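2-oxoglutarate dehydrogenase E3 component (Thermus thermophilus, PDB 2YQU) probably oxidises the dihydrolipoyl groups of 2-oxo acid dehydrogenase complexes with NAD(+), working as an FAD-dependent flavoenzyme of the pyridine nucleotide-disulfide oxidoreductase family. Local coordinates at residues A[110-115]-A[268-273]; A[133-138]-A[295-300]; A[168-173]-A[191-196]. All blocks are in the same frame, centred on the assembly; numbering follows the deposited sequence.

Overall arrangement
All three contacts lie in the nucleotide-binding part of the chain, yet they differ in place and chemistry. Interactions 1 and 2 are neighbours, with centres about 12 Å apart, and both touch FAD. The Phe113 ring packs on Ile133 and Ile135, and Leu269 and Leu271 on Ile135. Interaction 1 is partly buried and irregular, joining an edge strand to a loop by one backbone bond and one side-chain amide. Interactions 2 and 3 are buried parallel strand pairs, held by regular backbone bonds and aliphatic side chains. Interaction 3 belongs to a separate sheet, about 38 Å from interaction 2 between centres, and has charged residues at one end.

Interaction 1: residues A[110-115]-A[268-273]; sequences TARFLS and GLSLEN. With FAD (flavin-adenine dinucleotide), chain D.
The Phe113 ring has the carbonyl oxygen of Leu269 at its edge, near the ring plane, while Ser270 O and Leu271 CD2 approach it obliquely. Its CE1 packs on Leu269 CG at 3.9 Å, the two side chains running side by side. The carboxamide of Asn273 is turned so that ND2 gives a nearly straight 2.7 Å bond to Phe113 O, which lies within 6° of the amide plane. A second bond, Phe113 N to Leu269 O (2.9 Å), has its donor well above the carbonyl plane. Thus the strand 111-113, at the edge of a small antiparallel sheet, is tied to the loop 268-273 within the FAD-binding domain, where this small sheet packs against the parallel Rossmann-type sheet. On this strand Ala111 reads the adenine through its backbone: its N donates to FAD N1A at 2.9 Å, and FAD N6A donates to its O at 3.0 Å. An alanine at Asn273 removes the carboxamide, which would probably leave Phe113 O without this donor and the loop less firmly held to the strand. Arg112 lays CG and CD against Ser270 OG, and its guanidinium forms a salt bridge with Glu122.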
loop_
_atom_site.group_PDB
_atom_site.type_symbol
_atom_site.label_atom_id
_atom_site.label_comp_id
_atom_site.label_asym_id
_atom_site.label_seq_id
_atom_site.Cartn_x
_atom_site.Cartn_y
_atom_site.Cartn_z
ATOM N N THR A 110 -32.333 -21.301 -9.970
ATOM C CA THR A 110 -32.255 -21.555 -8.543
ATOM C C THR A 110 -32.035 -23.042 -8.334
ATOM O O THR A 110 -32.890 -23.855 -8.686
ATOM C CB THR A 110 -33.560 -21.105 -7.850
ATOM O OG1 THR A 110 -33.666 -19.675 -7.889
ATOM C CG2 THR A 110 -33.560 -21.450 -6.370
ATOM N N ALA A 111 -30.879 -23.395 -7.784
ATOM C CA ALA A 111 -30.568 -24.777 -7.427
ATOM C C ALA A 111 -31.317 -25.178 -6.167
ATOM O O ALA A 111 -31.321 -24.441 -5.185
ATOM C CB ALA A 111 -29.079 -24.949 -7.218
ATOM N N ARG A 112 -31.913 -26.367 -6.202
ATOM C CA ARG A 112 -32.640 -26.938 -5.077
ATOM C C ARG A 112 -32.298 -28.421 -4.956
ATOM O O ARG A 112 -32.415 -29.157 -5.929
ATOM C CB ARG A 112 -34.144 -26.770 -5.303
ATOM C CG ARG A 112 -35.019 -27.137 -4.121
ATOM C CD ARG A 112 -36.504 -27.081 -4.445
ATOM N NE ARG A 112 -36.962 -28.355 -4.984
ATOM C CZ ARG A 112 -38.205 -28.617 -5.352
ATOM N NH1 ARG A 112 -39.160 -27.691 -5.257
ATOM N NH2 ARG A 112 -38.494 -29.819 -5.822
ATOM N N PHE A 113 -31.882 -28.855 -3.770
ATOM C CA PHE A 113 -31.540 -30.260 -3.539
ATOM C C PHE A 113 -32.754 -31.182 -3.730
ATOM O O PHE A 113 -33.839 -30.909 -3.228
ATOM C CB PHE A 113 -30.983 -30.474 -2.127
ATOM C CG PHE A 113 -29.549 -30.036 -1.954
ATOM C CD1 PHE A 113 -29.247 -28.856 -1.298
ATOM C CD2 PHE A 113 -28.505 -30.822 -2.435
ATOM C CE1 PHE A 113 -27.930 -28.457 -1.133
ATOM C CE2 PHE A 113 -27.191 -30.428 -2.275
ATOM C CZ PHE A 113 -26.903 -29.252 -1.617
ATOM N N LEU A 114 -32.538 -32.262 -4.472
ATOM C CA LEU A 114 -33.503 -33.351 -4.625
ATOM C C LEU A 114 -33.074 -34.531 -3.762
ATOM O O LEU A 114 -33.913 -35.221 -3.184
ATOM C CB LEU A 114 -33.576 -33.777 -6.093
ATOM C CG LEU A 114 -34.602 -33.118 -7.024
ATOM C CD1 LEU A 114 -35.071 -31.739 -6.581
ATOM C CD2 LEU A 114 -34.052 -33.078 -8.443
ATOM N N SER A 115 -31.763 -34.758 -3.699
ATOM C CA SER A 115 -31.153 -35.740 -2.807
ATOM C C SER A 115 -29.760 -35.241 -2.420
ATOM O O SER A 115 -29.395 -34.102 -2.738
ATOM C CB SER A 115 -31.045 -37.094 -3.508
ATOM O OG SER A 115 -30.081 -37.049 -4.541
ATOM N N GLY A 268 -34.946 -21.547 -0.668
ATOM C CA GLY A 268 -35.217 -22.302 -1.872
ATOM C C GLY A 268 -34.248 -23.434 -2.169
ATOM O O GLY A 268 -34.334 -24.043 -3.235
ATOM N N LEU A 269 -33.340 -23.719 -1.241
ATOM C CA LEU A 269 -32.295 -24.719 -1.448
ATOM C C LEU A 269 -32.753 -26.129 -1.061
ATOM O O LEU A 269 -32.136 -27.118 -1.457
ATOM C CB LEU A 269 -31.048 -24.317 -0.636
ATOM C CG LEU A 269 -29.697 -24.950 -0.942
ATOM C CD1 LEU A 269 -29.324 -24.879 -2.422
ATOM C CD2 LEU A 269 -28.613 -24.273 -0.072
ATOM N N SER A 270 -33.832 -26.221 -0.288
ATOM C CA SER A 270 -34.322 -27.493 0.249
ATOM C C SER A 270 -33.177 -28.338 0.821
ATOM O O SER A 270 -32.975 -29.477 0.419
ATOM C CB SER A 270 -35.086 -28.285 -0.819
ATOM O OG SER A 270 -36.207 -27.560 -1.281
ATOM N N LEU A 271 -32.420 -27.750 1.747
ATOM C CA LEU A 271 -31.303 -28.429 2.405
ATOM C C LEU A 271 -31.703 -29.771 3.001
ATOM O O LEU A 271 -30.907 -30.710 3.016
ATOM C CB LEU A 271 -30.728 -27.553 3.519
ATOM C CG LEU A 271 -29.838 -26.391 3.093
ATOM C CD1 LEU A 271 -29.548 -25.491 4.286
ATOM C CD2 LEU A 271 -28.538 -26.899 2.476
ATOM N N GLU A 272 -32.925 -29.839 3.521
ATOM C CA GLU A 272 -33.473 -31.067 4.100
ATOM C C GLU A 272 -33.397 -32.293 3.171
ATOM O O GLU A 272 -33.210 -33.409 3.639
ATOM C CB GLU A 272 -34.913 -30.835 4.608
ATOM C CG GLU A 272 -36.004 -30.703 3.547
ATOM C CD GLU A 272 -36.098 -29.328 2.894
ATOM O OE1 GLU A 272 -36.839 -29.194 1.897
ATOM O OE2 GLU A 272 -35.437 -28.382 3.355
ATOM N N ASN A 273 -33.522 -32.082 1.866
ATOM C CA ASN A 273 -33.415 -33.172 0.894
ATOM C C ASN A 273 -32.002 -33.751 0.785
ATOM O O ASN A 273 -31.825 -34.866 0.316
ATOM C CB ASN A 273 -33.905 -32.720 -0.483
ATOM C CG ASN A 273 -35.399 -32.413 -0.507
ATOM O OD1 ASN A 273 -36.137 -32.774 0.414
ATOM N ND2 ASN A 273 -35.845 -31.741 -1.564
HETATM P PA FAD D . -22.137 -14.256 -2.558
HETATM O O1A FAD D . -23.311 -13.608 -1.924
HETATM O O2A FAD D . -21.107 -13.253 -3.093
HETATM O O5B FAD D . -22.650 -15.240 -3.712
HETATM C C5B FAD D . -23.754 -16.077 -3.475
HETATM C C4B FAD D . -24.443 -16.294 -4.805
HETATM O O4B FAD D . -25.281 -17.425 -4.686
HETATM C C3B FAD D . -25.334 -15.123 -5.211
HETATM O O3B FAD D . -24.933 -14.619 -6.466
HETATM C C2B FAD D . -26.730 -15.711 -5.281
HETATM O O2B FAD D . -27.466 -15.197 -6.368
HETATM C C1B FAD D . -26.455 -17.198 -5.433
HETATM N N9A FAD D . -27.463 -18.126 -4.909
HETATM C C8A FAD D . -27.978 -18.197 -3.640
HETATM N N7A FAD D . -28.829 -19.238 -3.576
HETATM C C5A FAD D . -28.865 -19.835 -4.790
HETATM C C6A FAD D . -29.561 -20.932 -5.288
HETATM N N6A FAD D . -30.284 -21.734 -4.510
HETATM N N1A FAD D . -29.354 -21.281 -6.597
HETATM C C2A FAD D . -28.496 -20.596 -7.422
HETATM N N3A FAD D . -27.803 -19.516 -6.918
HETATM C C4A FAD D . -28.003 -19.149 -5.631
HETATM N N1 FAD D . -16.447 -8.022 1.331
HETATM C C2 FAD D . -15.093 -7.767 1.295
HETATM O O2 FAD D . -14.270 -8.653 1.547
HETATM N N3 FAD D . -14.648 -6.509 0.977
HETATM C C4 FAD D . -15.541 -5.497 0.702
HETATM O O4 FAD D . -15.086 -4.467 0.235
HETATM C C4X FAD D . -16.914 -5.737 0.727
HETATM N N5 FAD D . -17.820 -4.725 0.450
HETATM C C5X FAD D . -19.184 -5.005 0.482
HETATM C C6 FAD D . -20.094 -3.981 0.204
HETATM C C7 FAD D . -21.472 -4.242 0.233
HETATM C C7M FAD D . -22.417 -3.143 -0.174
HETATM C C8 FAD D . -21.932 -5.520 0.534
HETATM C C8M FAD D . -23.361 -5.914 0.265
HETATM C C9 FAD D . -21.021 -6.539 0.815
HETATM C C9A FAD D . -19.643 -6.286 0.799
HETATM N N10 FAD D . -18.724 -7.296 1.093
HETATM C C10 FAD D . -17.367 -7.014 1.050
HETATM C "C1'" FAD D . -19.147 -8.665 1.562
HETATM C "C2'" FAD D . -19.083 -9.620 0.366
HETATM O "O2'" FAD D . -19.935 -9.172 -0.678
HETATM C "C3'" FAD D . -19.401 -11.059 0.757
HETATM O "O3'" FAD D . -18.601 -11.440 1.861
HETATM C "C4'" FAD D . -19.111 -12.015 -0.394
HETATM O "O4'" FAD D . -19.872 -11.668 -1.525
HETATM C "C5'" FAD D . -19.374 -13.465 0.028
HETATM O "O5'" FAD D . -19.180 -14.333 -1.066
HETATM P P FAD D . -20.017 -15.700 -1.183
HETATM O O1P FAD D . -19.531 -16.467 -2.370
HETATM O O2P FAD D . -20.033 -16.453 0.135
HETATM O O3P FAD D . -21.549 -15.269 -1.451
#

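Interaction 2: residues A[133-138]-A[295-300]; sequences ILIATG and PHIYAI. With FAD (flavin-adenine dinucleotide), chain D.
Leu134 and Ile300 meet because their first torsions turn them together: Leu134 has CG opposite its backbone N (chi1 174°), whereas Ile300 places CG1 between backbone N and carbonyl carbon (chi1 61°), the crowded position, with CG2 anti to the carbonyl carbon. Leu134 CD1 then rests on Ile300 CG2 at 3.8 Å, the side chains crossing at about a right angle, and the same methyl touches Tyr298 CB. Leu134 and Tyr298 lie on the adjacent parallel strands 133-135 and 297-299 of the Rossmann-type FAD domain, and Ile300 directly follows the second, one of the two outermost strands of the five-stranded sheet within this chain. Their backbones alternate donors and acceptors: Ile133 N binds His296 O, Tyr298 N binds Ile133 O, Ile135 N binds Tyr298 O, and Ile300 N binds Ile135 O.

On the face carrying Ile133, Ile135, Ile297 and Ala299, the CD1 methyl of Ile135 lies against Ile297 CG2 at 3.7 Å, and Phe113 of strand 111-113, from the small antiparallel sheet, packs on Ile133 and Ile135. Leu134 and Tyr298 occupy the other face, where helix 310-326 covers the tyrosine; its hydroxyl is hydrogen-bonded to His323. His296, just before the strand, is held by a bond from NE2 to Glu116 O.

Past the strand ends the chain turns to the cofactor. Thr137 CG2 approaches the adenine nitrogen FAD N7A at 3.3 Å, and its OG1 is hydrogen-bonded to Tyr265 O. Gly138 has a positive phi, and a CB here would clash with the phosphate oxygen FAD O1A. One water joins the two segments to the pyrophosphate: it accepts from Gly138 N at 2.9 Å, and donates to Ile300 O and to FAD O2P, each at 2.6 Å.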
loop_
_atom_site.group_PDB
_atom_site.type_symbol
_atom_site.label_atom_id
_atom_site.label_comp_id
_atom_site.label_asym_id
_atom_site.label_seq_id
_atom_site.Cartn_x
_atom_site.Cartn_y
_atom_site.Cartn_z
ATOM N N ILE A 133 -20.649 -31.654 -3.987
ATOM C CA ILE A 133 -21.462 -30.446 -4.117
ATOM C C ILE A 133 -20.927 -29.412 -3.140
ATOM O O ILE A 133 -20.627 -29.749 -2.001
ATOM C CB ILE A 133 -22.926 -30.748 -3.822
ATOM C CG1 ILE A 133 -23.427 -31.819 -4.796
ATOM C CG2 ILE A 133 -23.774 -29.474 -3.915
ATOM C CD1 ILE A 133 -24.828 -32.286 -4.525
ATOM N N LEU A 134 -20.816 -28.173 -3.603
ATOM C CA LEU A 134 -20.267 -27.079 -2.823
ATOM C C LEU A 134 -21.323 -25.999 -2.738
ATOM O O LEU A 134 -21.658 -25.391 -3.750
ATOM C CB LEU A 134 -19.018 -26.527 -3.503
ATOM C CG LEU A 134 -18.388 -25.282 -2.880
ATOM C CD1 LEU A 134 -17.961 -25.542 -1.452
ATOM C CD2 LEU A 134 -17.217 -24.827 -3.729
ATOM N N ILE A 135 -21.855 -25.800 -1.541
ATOM C CA ILE A 135 -22.856 -24.765 -1.271
ATOM C C ILE A 135 -22.143 -23.454 -0.974
ATOM O O ILE A 135 -21.419 -23.355 0.016
ATOM C CB ILE A 135 -23.756 -25.153 -0.083
ATOM C CG1 ILE A 135 -24.456 -26.497 -0.352
ATOM C CG2 ILE A 135 -24.809 -24.070 0.155
ATOM C CD1 ILE A 135 -25.028 -27.138 0.868
ATOM N N ALA A 136 -22.382 -22.466 -1.832
ATOM C CA ALA A 136 -21.777 -21.146 -1.743
ATOM C C ALA A 136 -22.841 -20.089 -2.058
ATOM O O ALA A 136 -22.637 -19.210 -2.891
ATOM C CB ALA A 136 -20.584 -21.048 -2.704
ATOM N N THR A 137 -23.969 -20.202 -1.358
ATOM C CA THR A 137 -25.149 -19.359 -1.577
ATOM C C THR A 137 -25.126 -17.987 -0.895
ATOM O O THR A 137 -26.052 -17.189 -1.059
ATOM C CB THR A 137 -26.422 -20.126 -1.132
ATOM O OG1 THR A 137 -26.231 -20.734 0.152
ATOM C CG2 THR A 137 -26.695 -21.279 -2.057
ATOM N N GLY A 138 -24.085 -17.712 -0.120
ATOM C CA GLY A 138 -23.840 -16.368 0.373
ATOM C C GLY A 138 -24.801 -15.907 1.453
ATOM O O GLY A 138 -25.257 -16.703 2.280
ATOM N N PRO A 295 -20.550 -35.909 4.029
ATOM C CA PRO A 295 -19.119 -35.682 3.756
ATOM C C PRO A 295 -18.733 -35.170 2.357
ATOM O O PRO A 295 -17.711 -34.508 2.246
ATOM C CB PRO A 295 -18.489 -37.065 3.993
ATOM C CG PRO A 295 -19.472 -37.829 4.776
ATOM C CD PRO A 295 -20.818 -37.310 4.405
ATOM N N HIS A 296 -19.505 -35.491 1.320
ATOM C CA HIS A 296 -19.220 -35.017 -0.038
ATOM C C HIS A 296 -19.866 -33.662 -0.360
ATOM O O HIS A 296 -19.773 -33.184 -1.490
ATOM C CB HIS A 296 -19.665 -36.055 -1.080
ATOM C CG HIS A 296 -21.148 -36.237 -1.158
ATOM N ND1 HIS A 296 -21.828 -37.131 -0.361
ATOM C CD2 HIS A 296 -22.085 -35.625 -1.922
ATOM C CE1 HIS A 296 -23.120 -37.070 -0.638
ATOM N NE2 HIS A 296 -23.302 -36.161 -1.579
ATOM N N ILE A 297 -20.557 -33.077 0.614
ATOM C CA ILE A 297 -21.150 -31.755 0.456
ATOM C C ILE A 297 -20.399 -30.802 1.362
ATOM O O ILE A 297 -20.321 -31.026 2.566
ATOM C CB ILE A 297 -22.631 -31.747 0.812
ATOM C CG1 ILE A 297 -23.372 -32.794 -0.013
ATOM C CG2 ILE A 297 -23.223 -30.373 0.523
ATOM C CD1 ILE A 297 -24.839 -32.847 0.274
ATOM N N TYR A 298 -19.845 -29.761 0.760
ATOM C CA TYR A 298 -19.076 -28.751 1.460
ATOM C C TYR A 298 -19.862 -27.444 1.456
ATOM O O TYR A 298 -20.747 -27.250 0.634
ATOM C CB TYR A 298 -17.748 -28.522 0.756
ATOM C CG TYR A 298 -16.758 -29.676 0.803
ATOM C CD1 TYR A 298 -17.024 -30.881 0.159
ATOM C CD2 TYR A 298 -15.537 -29.534 1.439
ATOM C CE1 TYR A 298 -16.103 -31.928 0.178
ATOM C CE2 TYR A 298 -14.609 -30.572 1.464
ATOM C CZ TYR A 298 -14.899 -31.763 0.837
ATOM O OH TYR A 298 -13.969 -32.786 0.868
ATOM N N ALA A 299 -19.519 -26.537 2.360
ATOM C CA ALA A 299 -20.122 -25.199 2.376
ATOM C C ALA A 299 -19.084 -24.162 2.763
ATOM O O ALA A 299 -18.219 -24.434 3.590
ATOM C CB ALA A 299 -21.290 -25.156 3.334
ATOM N N ILE A 300 -19.190 -22.981 2.160
ATOM C CA ILE A 300 -18.174 -21.926 2.277
ATOM C C ILE A 300 -18.784 -20.530 2.230
ATOM O O ILE A 300 -19.916 -20.342 1.811
ATOM C CB ILE A 300 -17.148 -22.020 1.119
ATOM C CG1 ILE A 300 -17.852 -21.832 -0.239
ATOM C CG2 ILE A 300 -16.364 -23.339 1.179
ATOM C CD1 ILE A 300 -16.931 -21.582 -1.434
HETATM P PA FAD D . -22.137 -14.256 -2.558
HETATM O O1A FAD D . -23.311 -13.608 -1.924
HETATM O O2A FAD D . -21.107 -13.253 -3.093
HETATM O O5B FAD D . -22.650 -15.240 -3.712
HETATM C C5B FAD D . -23.754 -16.077 -3.475
HETATM C C4B FAD D . -24.443 -16.294 -4.805
HETATM O O4B FAD D . -25.281 -17.425 -4.686
HETATM C C3B FAD D . -25.334 -15.123 -5.211
HETATM O O3B FAD D . -24.933 -14.619 -6.466
HETATM C C2B FAD D . -26.730 -15.711 -5.281
HETATM O O2B FAD D . -27.466 -15.197 -6.368
HETATM C C1B FAD D . -26.455 -17.198 -5.433
HETATM N N9A FAD D . -27.463 -18.126 -4.909
HETATM C C8A FAD D . -27.978 -18.197 -3.640
HETATM N N7A FAD D . -28.829 -19.238 -3.576
HETATM C C5A FAD D . -28.865 -19.835 -4.790
HETATM C C6A FAD D . -29.561 -20.932 -5.288
HETATM N N6A FAD D . -30.284 -21.734 -4.510
HETATM N N1A FAD D . -29.354 -21.281 -6.597
HETATM C C2A FAD D . -28.496 -20.596 -7.422
HETATM N N3A FAD D . -27.803 -19.516 -6.918
HETATM C C4A FAD D . -28.003 -19.149 -5.631
HETATM N N1 FAD D . -16.447 -8.022 1.331
HETATM C C2 FAD D . -15.093 -7.767 1.295
HETATM O O2 FAD D . -14.270 -8.653 1.547
HETATM N N3 FAD D . -14.648 -6.509 0.977
HETATM C C4 FAD D . -15.541 -5.497 0.702
HETATM O O4 FAD D . -15.086 -4.467 0.235
HETATM C C4X FAD D . -16.914 -5.737 0.727
HETATM N N5 FAD D . -17.820 -4.725 0.450
HETATM C C5X FAD D . -19.184 -5.005 0.482
HETATM C C6 FAD D . -20.094 -3.981 0.204
HETATM C C7 FAD D . -21.472 -4.242 0.233
HETATM C C7M FAD D . -22.417 -3.143 -0.174
HETATM C C8 FAD D . -21.932 -5.520 0.534
HETATM C C8M FAD D . -23.361 -5.914 0.265
HETATM C C9 FAD D . -21.021 -6.539 0.815
HETATM C C9A FAD D . -19.643 -6.286 0.799
HETATM N N10 FAD D . -18.724 -7.296 1.093
HETATM C C10 FAD D . -17.367 -7.014 1.050
HETATM C "C1'" FAD D . -19.147 -8.665 1.562
HETATM C "C2'" FAD D . -19.083 -9.620 0.366
HETATM O "O2'" FAD D . -19.935 -9.172 -0.678
HETATM C "C3'" FAD D . -19.401 -11.059 0.757
HETATM O "O3'" FAD D . -18.601 -11.440 1.861
HETATM C "C4'" FAD D . -19.111 -12.015 -0.394
HETATM O "O4'" FAD D . -19.872 -11.668 -1.525
HETATM C "C5'" FAD D . -19.374 -13.465 0.028
HETATM O "O5'" FAD D . -19.180 -14.333 -1.066
HETATM P P FAD D . -20.017 -15.700 -1.183
HETATM O O1P FAD D . -19.531 -16.467 -2.370
HETATM O O2P FAD D . -20.033 -16.453 0.135
HETATM O O3P FAD D . -21.549 -15.269 -1.451
HETATM O O HOH W 1 -21.424 -18.580 0.674
#

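Interaction 3: residues A[168-173]-A[191-196]; sequences KRLIVV and AEVIVL
Ile171 and Leu196 meet diagonally across the strand pair, CG2 of the isoleucine against CD1 of the leucine at 3.6 Å. The contact follows from their torsions: Ile171 has CG2 opposite its backbone N and CG1 opposite its carbonyl carbon (chi1 -65°), while Leu196 turns CG away from its own carbonyl carbon (chi1 -53°) and sends CD1 back toward strand 169-173. Ile171 CG1 also faces Ile194 CB, so this face carries a run of branched aliphatic groups, with Ile171 resting further on Leu251 and Ala253 of strand 250-253.

On the other face three valines share one rotamer, each with CG1 trans to the backbone N. Val172 CG2 comes within 4.1 Å of Val193 CG1, the two side chains crossing obliquely, and Val172 CB lies near Val195 CG2. Leu170, on this face too, reaches Trp186 of helix 177-188, which covers it.

Polar groups collect at the beginning of the pair. The extended Glu192 side chain crosses the Arg169 stem at a slant, OE1 lying 3.9 Å from Arg169 CG; their charged ends do not touch, Arg169 NE and Glu192 OE1 being 5.4 Å apart, and the guanidinium and carboxylate planes stand 86° to each other. The proximity of opposite charges may still be mildly favourable.

Five backbone bonds run along the pair, from Glu192 N on Lys168 O (3.0 Å) to Leu196 N on Val172 O (2.9 Å). In the first, the donor stands above the carbonyl plane. The two parallel strands, connected by helix 177-188, form a beta-alpha-beta crossover unit, in which the glycine-rich turn of a Rossmann fold, Gly174 to Gly179, predicted to bind NAD(+), links the first strand to the helix.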
loop_
_atom_site.group_PDB
_atom_site.type_symbol
_atom_site.label_atom_id
_atom_site.label_comp_id
_atom_site.label_asym_id
_atom_site.label_seq_id
_atom_site.Cartn_x
_atom_site.Cartn_y
_atom_site.Cartn_z
ATOM N N LYS A 168 -30.777 14.780 0.797
ATOM C CA LYS A 168 -30.469 15.892 1.684
ATOM C C LYS A 168 -30.164 15.375 3.087
ATOM O O LYS A 168 -29.220 15.825 3.723
ATOM C CB LYS A 168 -31.604 16.924 1.715
ATOM C CG LYS A 168 -31.247 18.180 2.489
ATOM C CD LYS A 168 -32.327 19.264 2.374
ATOM C CE LYS A 168 -32.439 20.074 3.660
ATOM N NZ LYS A 168 -33.230 19.335 4.705
ATOM N N ARG A 169 -30.958 14.408 3.547
ATOM C CA ARG A 169 -30.743 13.750 4.830
ATOM C C ARG A 169 -30.771 12.231 4.624
ATOM O O ARG A 169 -31.699 11.696 4.027
ATOM C CB ARG A 169 -31.820 14.178 5.841
ATOM C CG ARG A 169 -31.707 15.636 6.297
ATOM C CD ARG A 169 -32.611 16.010 7.470
ATOM N NE ARG A 169 -34.034 15.992 7.123
ATOM C CZ ARG A 169 -35.036 16.135 7.999
ATOM N NH1 ARG A 169 -34.798 16.304 9.297
ATOM N NH2 ARG A 169 -36.292 16.100 7.573
ATOM N N LEU A 170 -29.731 11.552 5.093
ATOM C CA LEU A 170 -29.654 10.096 5.053
ATOM C C LEU A 170 -29.455 9.585 6.476
ATOM O O LEU A 170 -28.605 10.088 7.195
ATOM C CB LEU A 170 -28.477 9.658 4.175
ATOM C CG LEU A 170 -28.125 8.166 4.193
ATOM C CD1 LEU A 170 -29.279 7.351 3.626
ATOM C CD2 LEU A 170 -26.857 7.920 3.405
ATOM N N ILE A 171 -30.255 8.605 6.888
ATOM C CA ILE A 171 -30.015 7.906 8.141
ATOM C C ILE A 171 -29.552 6.502 7.791
ATOM O O ILE A 171 -30.185 5.821 6.999
ATOM C CB ILE A 171 -31.284 7.850 9.022
ATOM C CG1 ILE A 171 -31.690 9.262 9.463
ATOM C CG2 ILE A 171 -31.054 6.963 10.249
ATOM C CD1 ILE A 171 -33.085 9.341 10.040
ATOM N N VAL A 172 -28.430 6.096 8.360
ATOM C CA VAL A 172 -27.944 4.726 8.269
ATOM C C VAL A 172 -28.248 4.017 9.593
ATOM O O VAL A 172 -27.748 4.393 10.646
ATOM C CB VAL A 172 -26.424 4.684 7.997
ATOM C CG1 VAL A 172 -25.931 3.248 7.892
ATOM C CG2 VAL A 172 -26.062 5.496 6.744
ATOM N N VAL A 173 -29.088 2.989 9.536
ATOM C CA VAL A 173 -29.384 2.161 10.696
ATOM C C VAL A 173 -28.401 0.998 10.699
ATOM O O VAL A 173 -28.501 0.088 9.876
ATOM C CB VAL A 173 -30.836 1.617 10.666
ATOM C CG1 VAL A 173 -31.139 0.801 11.914
ATOM C CG2 VAL A 173 -31.825 2.762 10.553
ATOM N N ALA A 191 -24.681 15.013 1.571
ATOM C CA ALA A 191 -25.749 14.505 2.423
ATOM C C ALA A 191 -25.410 14.755 3.887
ATOM O O ALA A 191 -24.254 14.626 4.305
ATOM C CB ALA A 191 -25.979 13.007 2.173
ATOM N N GLU A 192 -26.420 15.135 4.662
ATOM C CA GLU A 192 -26.323 15.127 6.115
ATOM C C GLU A 192 -26.611 13.685 6.525
ATOM O O GLU A 192 -27.702 13.167 6.273
ATOM C CB GLU A 192 -27.343 16.077 6.749
ATOM C CG GLU A 192 -27.153 17.533 6.354
ATOM C CD GLU A 192 -28.109 18.487 7.053
ATOM O OE1 GLU A 192 -29.022 18.025 7.769
ATOM O OE2 GLU A 192 -27.942 19.712 6.877
ATOM N N VAL A 193 -25.619 13.034 7.110
ATOM C CA VAL A 193 -25.689 11.604 7.389
ATOM C C VAL A 193 -25.671 11.374 8.892
ATOM O O VAL A 193 -24.833 11.933 9.605
ATOM C CB VAL A 193 -24.528 10.852 6.706
ATOM C CG1 VAL A 193 -24.587 9.352 7.021
ATOM C CG2 VAL A 193 -24.563 11.095 5.203
ATOM N N ILE A 194 -26.624 10.567 9.360
ATOM C CA ILE A 194 -26.711 10.154 10.748
ATOM C C ILE A 194 -26.625 8.638 10.797
ATOM O O ILE A 194 -27.351 7.962 10.081
ATOM C CB ILE A 194 -28.053 10.606 11.372
ATOM C CG1 ILE A 194 -28.176 12.132 11.325
ATOM C CG2 ILE A 194 -28.169 10.089 12.799
ATOM C CD1 ILE A 194 -29.569 12.651 11.680
ATOM N N VAL A 195 -25.759 8.113 11.655
ATOM C CA VAL A 195 -25.566 6.675 11.798
ATOM C C VAL A 195 -26.059 6.279 13.189
ATOM O O VAL A 195 -25.627 6.850 14.177
ATOM C CB VAL A 195 -24.078 6.290 11.632
ATOM C CG1 VAL A 195 -23.870 4.794 11.842
ATOM C CG2 VAL A 195 -23.562 6.722 10.262
ATOM N N LEU A 196 -26.979 5.318 13.248
ATOM C CA LEU A 196 -27.544 4.840 14.509
ATOM C C LEU A 196 -27.085 3.408 14.750
ATOM O O LEU A 196 -27.248 2.557 13.884
ATOM C CB LEU A 196 -29.069 4.874 14.446
ATOM C CG LEU A 196 -29.688 6.213 14.047
ATOM C CD1 LEU A 196 -31.166 6.055 13.773
ATOM C CD2 LEU A 196 -29.445 7.240 15.135
#